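Local coordinates for protein malate dehydrogenase (Picrophilus torridus, PDB 4BGV) that probably catalyses the reversible, NAD-dependent oxidation of malate to oxaloacetate, a step of the tricarboxylic acid cycle, at residues Ile140-Ile145 with Ala256-Gly261; Lys265-Asn270 with Ile274-Lys279. All coordinates share one frame; numbering follows the deposited sequence. Where two conformers were deposited one is given.

Contact 1. Residues Ile140-Ile145 with Ala256-Gly261; sequences ISPERI and AAYITG
Pro142 lays one side of its ring over a face of Tyr258, and a single water joins the two backbones beside them. Ser141, just before the proline, makes its bond within its own segment. Its OG donates to Glu143 OE1 at 2.6 Å, on the syn side of the carboxylate. Its carbonyl oxygen accepts from Arg144 N and closes the 3-10 turn 142-144. Pro142 opens that turn and carries the side-chain contact. Its CB stands 3.8 Å from the centroid of the Tyr258 ring, a CH-pi contact 29° off the ring normal. The touch is displaced toward one edge of the ring: Pro142 CB is 3.4 Å from Tyr258 CD2, and Pro142 CG lies 3.7 Å from Tyr258 CE2. Tyr258 CG is anti to its own backbone N (chi1 -167°), which swings the ring beside its carbonyl carbon and up to the proline. Tyr135 of helix 127-138 and Phe273 of strand 272-281 also meet this ring.

The contact joins the two halves of the LDH/MDH fold. Segment 140-145 leads into strand 145-147, an outermost strand, within this chain, of the parallel sheet in the Rossmann-type NAD-binding domain. Strand 251-259 belongs to the C-terminal alpha/beta domain.

Ile145 faces strand 251-259 with its carbonyl oxygen. Water 1 donates to Pro142 O at 2.6 Å and to Ile145 O at 2.8 Å, and accepts from Tyr258 N at 2.9 Å. It thus ties the start of the turn and the residue just after it to strand 251-259, and satisfies three main-chain polar groups. The side chain of Ile145 packs instead on Ala131 and Tyr135 of helix 127-138 and on Phe273. Two residues before Tyr258, Ala256 is hydrogen-bonded through its backbone to Gly147.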
loop_
_atom_site.group_PDB
_atom_site.type_symbol
_atom_site.label_atom_id
_atom_site.label_comp_id
_atom_site.label_asym_id
_atom_site.label_seq_id
_atom_site.Cartn_x
_atom_site.Cartn_y
_atom_site.Cartn_z
ATOM N N ILE A 140 33.330 -1.839 -12.388
ATOM C CA ILE A 140 32.624 -2.134 -11.146
ATOM C C ILE A 140 32.739 -3.625 -10.835
ATOM O O ILE A 140 32.723 -4.453 -11.750
ATOM C CB ILE A 140 31.150 -1.668 -11.254
ATOM C CG1 ILE A 140 31.090 -0.142 -11.116
ATOM C CG2 ILE A 140 30.248 -2.355 -10.215
ATOM C CD1 ILE A 140 29.732 0.450 -11.424
ATOM N N SER A 141 32.904 -3.965 -9.561
ATOM C CA SER A 141 32.988 -5.366 -9.160
ATOM C C SER A 141 31.734 -6.094 -9.651
ATOM O O SER A 141 30.612 -5.631 -9.437
ATOM C CB SER A 141 33.162 -5.492 -7.639
ATOM O OG SER A 141 33.632 -6.781 -7.277
ATOM N N PRO A 142 31.926 -7.218 -10.359
ATOM C CA PRO A 142 30.843 -7.762 -11.193
ATOM C C PRO A 142 29.607 -8.261 -10.433
ATOM O O PRO A 142 28.531 -8.327 -11.031
ATOM C CB PRO A 142 31.517 -8.914 -11.949
ATOM C CG PRO A 142 32.776 -9.209 -11.194
ATOM C CD PRO A 142 33.208 -7.901 -10.600
ATOM N N GLU A 143 29.752 -8.582 -9.150
ATOM C CA GLU A 143 28.592 -8.942 -8.340
ATOM C C GLU A 143 27.645 -7.746 -8.136
ATOM O O GLU A 143 26.510 -7.923 -7.685
ATOM C CB GLU A 143 29.018 -9.526 -6.984
ATOM C CG GLU A 143 29.311 -8.478 -5.891
ATOM C CD GLU A 143 30.704 -7.854 -5.999
ATOM O OE1 GLU A 143 31.467 -8.232 -6.912
ATOM O OE2 GLU A 143 31.048 -6.986 -5.159
ATOM N N ARG A 144 28.100 -6.538 -8.471
ATOM C CA ARG A 144 27.295 -5.338 -8.219
ATOM C C ARG A 144 26.493 -4.928 -9.446
ATOM O O ARG A 144 25.834 -3.884 -9.452
ATOM C CB ARG A 144 28.173 -4.177 -7.716
ATOM C CG ARG A 144 28.862 -4.539 -6.406
ATOM C CD ARG A 144 30.025 -3.613 -6.055
ATOM N NE ARG A 144 29.582 -2.336 -5.511
ATOM C CZ ARG A 144 29.187 -2.145 -4.253
ATOM N NH1 ARG A 144 29.155 -3.164 -3.405
ATOM N NH2 ARG A 144 28.813 -0.927 -3.846
ATOM N N ILE A 145 26.525 -5.780 -10.470
ATOM C CA ILE A 145 25.810 -5.525 -11.716
ATOM C C ILE A 145 24.853 -6.684 -11.994
ATOM O O ILE A 145 25.268 -7.849 -11.998
ATOM C CB ILE A 145 26.799 -5.404 -12.912
ATOM C CG1 ILE A 145 27.841 -4.311 -12.636
ATOM C CG2 ILE A 145 26.055 -5.102 -14.194
ATOM C CD1 ILE A 145 29.052 -4.335 -13.600
ATOM N N ALA A 256 20.304 -11.646 -15.039
ATOM C CA ALA A 256 21.602 -11.835 -15.677
ATOM C C ALA A 256 22.679 -11.522 -14.642
ATOM O O ALA A 256 22.711 -10.434 -14.055
ATOM C CB ALA A 256 21.735 -10.942 -16.891
ATOM N N ALA A 257 23.543 -12.489 -14.382
ATOM C CA ALA A 257 24.572 -12.293 -13.369
ATOM C C ALA A 257 25.890 -12.884 -13.826
ATOM O O ALA A 257 25.914 -13.795 -14.654
ATOM C CB ALA A 257 24.145 -12.906 -12.033
ATOM N N TYR A 258 26.980 -12.376 -13.257
ATOM C CA TYR A 258 28.320 -12.786 -13.637
ATOM C C TYR A 258 28.657 -14.153 -13.053
ATOM O O TYR A 258 28.592 -14.339 -11.841
ATOM C CB TYR A 258 29.308 -11.751 -13.112
ATOM C CG TYR A 258 30.698 -11.845 -13.676
ATOM C CD1 TYR A 258 30.939 -11.601 -15.025
ATOM C CD2 TYR A 258 31.782 -12.140 -12.860
ATOM C CE1 TYR A 258 32.221 -11.658 -15.545
ATOM C CE2 TYR A 258 33.067 -12.179 -13.373
ATOM C CZ TYR A 258 33.276 -11.955 -14.714
ATOM O OH TYR A 258 34.548 -12.015 -15.225
ATOM N N ILE A 259 29.023 -15.096 -13.920
ATOM C CA ILE A 259 29.292 -16.482 -13.524
ATOM C C ILE A 259 30.798 -16.744 -13.465
ATOM O O ILE A 259 31.502 -16.544 -14.462
ATOM C CB ILE A 259 28.669 -17.470 -14.548
ATOM C CG1 ILE A 259 27.219 -17.081 -14.847
ATOM C CG2 ILE A 259 28.788 -18.929 -14.055
ATOM C CD1 ILE A 259 26.260 -17.215 -13.637
ATOM N N THR A 260 31.293 -17.157 -12.296
ATOM C CA THR A 260 32.710 -17.484 -12.116
ATOM C C THR A 260 32.896 -18.590 -11.107
ATOM O O THR A 260 31.949 -19.009 -10.454
ATOM C CB THR A 260 33.531 -16.316 -11.554
ATOM O OG1 THR A 260 32.937 -15.846 -10.336
ATOM C CG2 THR A 260 33.627 -15.212 -12.538
ATOM N N GLY A 261 34.137 -19.053 -10.977
ATOM C CA GLY A 261 34.503 -19.999 -9.937
ATOM C C GLY A 261 33.684 -21.265 -10.012
ATOM O O GLY A 261 33.497 -21.824 -11.091
HETATM O O HOH W 1 26.752 -10.161 -11.376
#

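Contact 2. Residues Lys265-Asn270 with Ile274-Lys279; sequences KTYLVN and IGVPIK
The Tyr267 ring is sandwiched between two methyl groups. Val276 CG1 sits over the centre of one face, 3.6 Å from the centroid of the Tyr267 ring and only 6° off the ring normal, a CH-pi contact. Thr266 CG2 covers the opposite face, also over its centre. Trp301 of helix 295-321 meets the ring with its plane turned by about 60°.

This is helix-on-sheet packing in the C-terminal alpha/beta domain: the end of helix 262-267 lies against strand 272-281, the middle strand of a three-stranded antiparallel sheet. With chi1 at -62°, Val276 CG1 lies beside the backbone N, and this brings the methyl over the ring. The phenol oxygen reaches past Val276 and is hydrogen-bonded to Tyr289 O and Leu291 N. Cutting Tyr267 back to an alanine is likely to leave Tyr289 O and Leu291 N without their phenol partner and to open a gap over Val276 CG1.

After the helix, Leu268 takes positive phi and the chain turns back along the strand. Val269 then meets Ile274, methyl to methyl, with Val269 CG2 4.0 Å from Ile274 CG2. At the far end, Pro277 CD lies 3.6 Å from Tyr267 OH.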
loop_
_atom_site.group_PDB
_atom_site.type_symbol
_atom_site.label_atom_id
_atom_site.label_comp_id
_atom_site.label_asym_id
_atom_site.label_seq_id
_atom_site.Cartn_x
_atom_site.Cartn_y
_atom_site.Cartn_z
ATOM N N LYS A 265 31.169 -24.446 -13.210
ATOM C CA LYS A 265 31.019 -25.887 -13.357
ATOM C C LYS A 265 29.552 -26.274 -13.564
ATOM O O LYS A 265 29.252 -27.243 -14.257
ATOM C CB LYS A 265 31.624 -26.616 -12.151
ATOM C CG LYS A 265 33.092 -26.264 -11.936
ATOM C CD LYS A 265 33.636 -26.793 -10.615
ATOM C CE LYS A 265 34.041 -28.254 -10.711
ATOM N NZ LYS A 265 34.732 -28.726 -9.472
ATOM N N THR A 266 28.644 -25.511 -12.961
ATOM C CA THR A 266 27.206 -25.737 -13.112
ATOM C C THR A 266 26.614 -25.118 -14.381
ATOM O O THR A 266 25.815 -25.749 -15.088
ATOM C CB THR A 266 26.436 -25.168 -11.888
ATOM O OG1 THR A 266 26.712 -25.977 -10.734
ATOM C CG2 THR A 266 24.928 -25.147 -12.149
ATOM N N TYR A 267 26.987 -23.874 -14.668
ATOM C CA TYR A 267 26.354 -23.148 -15.769
ATOM C C TYR A 267 27.147 -23.128 -17.074
ATOM O O TYR A 267 26.698 -22.553 -18.059
ATOM C CB TYR A 267 25.946 -21.740 -15.323
ATOM C CG TYR A 267 24.855 -21.790 -14.282
ATOM C CD1 TYR A 267 23.578 -22.197 -14.630
ATOM C CD2 TYR A 267 25.111 -21.470 -12.944
ATOM C CE1 TYR A 267 22.564 -22.274 -13.681
ATOM C CE2 TYR A 267 24.097 -21.535 -11.979
ATOM C CZ TYR A 267 22.830 -21.938 -12.355
ATOM O OH TYR A 267 21.814 -22.027 -11.419
ATOM N N LEU A 268 28.320 -23.755 -17.069
ATOM C CA LEU A 268 29.073 -24.029 -18.302
ATOM C C LEU A 268 29.486 -22.773 -19.059
ATOM O O LEU A 268 29.712 -22.812 -20.269
ATOM C CB LEU A 268 28.274 -24.954 -19.225
ATOM C CG LEU A 268 27.592 -26.138 -18.532
ATOM C CD1 LEU A 268 26.871 -27.001 -19.551
ATOM C CD2 LEU A 268 28.597 -26.958 -17.754
ATOM N N VAL A 269 29.563 -21.660 -18.341
ATOM C CA VAL A 269 30.138 -20.435 -18.877
ATOM C C VAL A 269 31.091 -19.893 -17.846
ATOM O O VAL A 269 30.923 -20.139 -16.643
ATOM C CB VAL A 269 29.087 -19.336 -19.151
ATOM C CG1 VAL A 269 28.273 -19.668 -20.370
ATOM C CG2 VAL A 269 28.179 -19.129 -17.928
ATOM N N ASN A 270 32.087 -19.147 -18.304
ATOM C CA ASN A 270 32.992 -18.510 -17.362
ATOM C C ASN A 270 33.264 -17.056 -17.720
ATOM O O ASN A 270 33.546 -16.728 -18.877
ATOM C CB ASN A 270 34.296 -19.299 -17.253
ATOM C CG ASN A 270 35.192 -18.786 -16.148
ATOM O OD1 ASN A 270 34.825 -18.811 -14.967
ATOM N ND2 ASN A 270 36.384 -18.320 -16.521
ATOM N N ILE A 274 24.878 -14.281 -17.484
ATOM C CA ILE A 274 23.760 -15.044 -18.033
ATOM C C ILE A 274 22.666 -15.168 -16.961
ATOM O O ILE A 274 22.948 -15.051 -15.770
ATOM C CB ILE A 274 24.232 -16.441 -18.567
ATOM C CG1 ILE A 274 23.183 -17.069 -19.496
ATOM C CG2 ILE A 274 24.632 -17.364 -17.418
ATOM C CD1 ILE A 274 23.765 -18.192 -20.393
ATOM N N GLY A 275 21.421 -15.391 -17.381
ATOM C CA GLY A 275 20.298 -15.432 -16.452
ATOM C C GLY A 275 20.239 -16.660 -15.555
ATOM O O GLY A 275 20.024 -17.779 -16.024
ATOM N N VAL A 276 20.440 -16.449 -14.257
ATOM C CA VAL A 276 20.430 -17.537 -13.277
ATOM C C VAL A 276 19.710 -17.051 -12.015
ATOM O O VAL A 276 19.594 -15.838 -11.799
ATOM C CB VAL A 276 21.873 -18.018 -12.924
ATOM C CG1 VAL A 276 22.608 -18.579 -14.161
ATOM C CG2 VAL A 276 22.674 -16.891 -12.289
ATOM N N PRO A 277 19.223 -17.982 -11.172
ATOM C CA PRO A 277 18.554 -17.524 -9.945
ATOM C C PRO A 277 19.534 -16.899 -8.968
ATOM O O PRO A 277 20.549 -17.521 -8.623
ATOM C CB PRO A 277 17.987 -18.817 -9.328
ATOM C CG PRO A 277 18.206 -19.891 -10.310
ATOM C CD PRO A 277 19.271 -19.452 -11.266
ATOM N N ILE A 278 19.248 -15.677 -8.523
ATOM C CA ILE A 278 20.146 -15.006 -7.592
ATOM C C ILE A 278 19.398 -14.450 -6.375
ATOM O O ILE A 278 18.210 -14.139 -6.463
ATOM C CB ILE A 278 20.934 -13.857 -8.271
ATOM C CG1 ILE A 278 19.985 -12.801 -8.854
ATOM C CG2 ILE A 278 21.913 -14.407 -9.327
ATOM C CD1 ILE A 278 20.697 -11.507 -9.230
ATOM N N LYS A 279 20.097 -14.355 -5.241
ATOM C CA LYS A 279 19.598 -13.606 -4.087
ATOM C C LYS A 279 20.084 -12.162 -4.236
ATOM O O LYS A 279 21.281 -11.922 -4.362
ATOM C CB LYS A 279 20.126 -14.197 -2.767
ATOM C CG LYS A 279 19.545 -13.497 -1.527
ATOM C CD LYS A 279 20.300 -13.833 -0.228
ATOM C CE LYS A 279 20.367 -15.322 0.013
ATOM N NZ LYS A 279 20.854 -15.651 1.400
#

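In the fold
Contacts 1 and 2 share the antiparallel sheet of the C-terminal domain. Strands 251-259 and 272-281 are neighbours in it, and Ala257 N lies 3.0 Å from Ile274 O, a probable hydrogen bond. All touching residues of contact 2 are buried, and it stays within that domain. It joins elements close in sequence by apolar packing. Contact 1 is partly buried and bridges two domains through segments more than a hundred residues apart in sequence. It adds a water-mediated backbone link to its proline-tyrosine packing. Ile259 connects the two regions: its CG1 packs 3.7 Å from Ile274 CG2. Each contact has a tyrosine ring with an aliphatic carbon over a face, but Val276 is centred where Pro142 is offset.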